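Local coordinates for protein BsaWI endonuclease (Geobacillus stearothermophilus, PDB 4ZSF) that is a restriction endonuclease of the PD-(D/E)XK nuclease group that binds DNA and probably cleaves it with the help of metal ions, at residues V225-D228 and R234-P237. Residues are numbered along the deposited sequence; the frame is centred on the assembly and turned at random. Where two conformers were deposited one is given.
Sequences VFWD and RIYP
Val225 and Pro237 pair in parallel register, their CA atoms 5.2 Å apart, and the backbone bond from Val225 N to Tyr236 O, 2.9 Å long and almost straight at 168°, holds this register. Val225 also has a backbone hydrogen bond with Ile238, as the parallel register expects, and Pro237 CA adds a CA-H...O contact to Val225 O at 3.6 Å. The apolar contacts gather round the Trp227 indole. With CG set between the backbone N and the carbonyl carbon (chi1 65°), the ring folds back over its own strand, and Val225 CG1 lies against one face near the rim. Pro237 CB meets the indole at its edge, 4.0 Å from CD1, and Ile235 CG2 touches both Trp227 CZ2, at 4.0 Å, and Val225 CG2, at 3.9 Å.

In the mixed sheet of this PD-(D/E)XK nuclease, strand 235-238 is one of the two edge strands within this chain and 222-226 its parallel neighbour. Helix 202-209 packs on Ile235 and helix 243-258 on Tyr236 and Pro237; the side chain of Pro237 is about 8 Å from that of Asp239, a calcium ligand in a structure of this protein.

A water mediates the remaining polar link: it accepts from Trp227 NE1 in the indole plane and lies 2.7 Å from Ile235 O, to which it may donate. A leucine in place of Trp227 would probably leave this water without its indole donor and uncover Val225 CG1 and Ile235 CG2. Beyond the pairing, an inverse gamma turn centred on Phe226 bends the chain, with a weak bond from Trp227 N to Val225 O.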
# COMPACT_ATOMS: atom_id res chain seq x y z
N VAL A 225 -17.84 -8.59 15.86
CA VAL A 225 -17.63 -7.14 15.89
C VAL A 225 -17.73 -6.62 17.31
O VAL A 225 -18.68 -7.00 18.02
CB VAL A 225 -18.70 -6.38 15.00
CG1 VAL A 225 -18.45 -4.83 15.00
CG2 VAL A 225 -18.72 -6.99 13.61
N PHE A 226 -16.78 -5.75 17.72
CA PHE A 226 -16.89 -5.11 19.04
C PHE A 226 -18.01 -4.05 19.07
O PHE A 226 -17.78 -2.87 18.89
CB PHE A 226 -15.55 -4.49 19.42
CG PHE A 226 -14.53 -5.48 19.86
CD1 PHE A 226 -14.37 -5.77 21.21
CD2 PHE A 226 -13.69 -6.09 18.97
CE1 PHE A 226 -13.42 -6.67 21.64
CE2 PHE A 226 -12.72 -7.00 19.41
CZ PHE A 226 -12.61 -7.30 20.77
N TRP A 227 -19.23 -4.49 19.25
CA TRP A 227 -20.32 -3.55 19.38
C TRP A 227 -21.45 -4.30 20.13
O TRP A 227 -21.31 -5.48 20.42
CB TRP A 227 -20.76 -3.05 17.99
CG TRP A 227 -21.36 -4.03 17.03
CD1 TRP A 227 -21.73 -5.34 17.26
CD2 TRP A 227 -21.71 -3.75 15.67
NE1 TRP A 227 -22.26 -5.89 16.11
CE2 TRP A 227 -22.27 -4.92 15.12
CE3 TRP A 227 -21.60 -2.60 14.85
CZ2 TRP A 227 -22.70 -5.00 13.77
CZ3 TRP A 227 -22.02 -2.68 13.49
CH2 TRP A 227 -22.57 -3.87 12.98
N ASP A 228 -22.57 -3.63 20.38
CA ASP A 228 -23.66 -4.28 21.11
C ASP A 228 -24.88 -4.53 20.23
O ASP A 228 -25.97 -4.88 20.72
CB ASP A 228 -24.05 -3.44 22.33
CG ASP A 228 -24.14 -1.96 22.01
OD1 ASP A 228 -24.82 -1.61 21.02
OD2 ASP A 228 -23.50 -1.16 22.73
N ARG A 234 -24.53 -13.88 10.16
CA ARG A 234 -23.17 -14.31 10.57
C ARG A 234 -22.37 -13.17 11.15
O ARG A 234 -21.17 -13.33 11.39
CB ARG A 234 -22.41 -14.90 9.37
CG ARG A 234 -23.10 -16.15 8.77
CD ARG A 234 -22.45 -16.44 7.39
NE ARG A 234 -22.96 -17.66 6.74
CZ ARG A 234 -22.55 -18.91 6.98
NH1 ARG A 234 -21.60 -19.15 7.89
NH2 ARG A 234 -23.13 -19.92 6.29
N ILE A 235 -23.02 -12.04 11.42
CA ILE A 235 -22.34 -10.89 12.03
C ILE A 235 -22.71 -10.86 13.50
O ILE A 235 -23.86 -10.54 13.86
CB ILE A 235 -22.71 -9.60 11.39
CG1 ILE A 235 -22.33 -9.64 9.87
CG2 ILE A 235 -21.97 -8.49 12.04
CD1 ILE A 235 -22.96 -8.48 9.08
N TYR A 236 -21.76 -11.24 14.34
CA TYR A 236 -22.03 -11.44 15.76
C TYR A 236 -21.40 -10.39 16.69
O TYR A 236 -20.28 -9.96 16.41
CB TYR A 236 -21.44 -12.78 16.20
CG TYR A 236 -21.91 -13.95 15.38
CD1 TYR A 236 -23.19 -14.51 15.59
CD2 TYR A 236 -21.07 -14.53 14.43
CE1 TYR A 236 -23.61 -15.62 14.84
CE2 TYR A 236 -21.49 -15.64 13.68
CZ TYR A 236 -22.75 -16.19 13.92
OH TYR A 236 -23.14 -17.29 13.15
N PRO A 237 -22.09 -10.01 17.78
CA PRO A 237 -21.51 -9.05 18.72
C PRO A 237 -20.54 -9.72 19.69
O PRO A 237 -20.79 -10.85 20.16
CB PRO A 237 -22.72 -8.48 19.47
CG PRO A 237 -23.75 -9.64 19.46
CD PRO A 237 -23.48 -10.36 18.08
O HOH W 1 -23.88 -8.25 15.36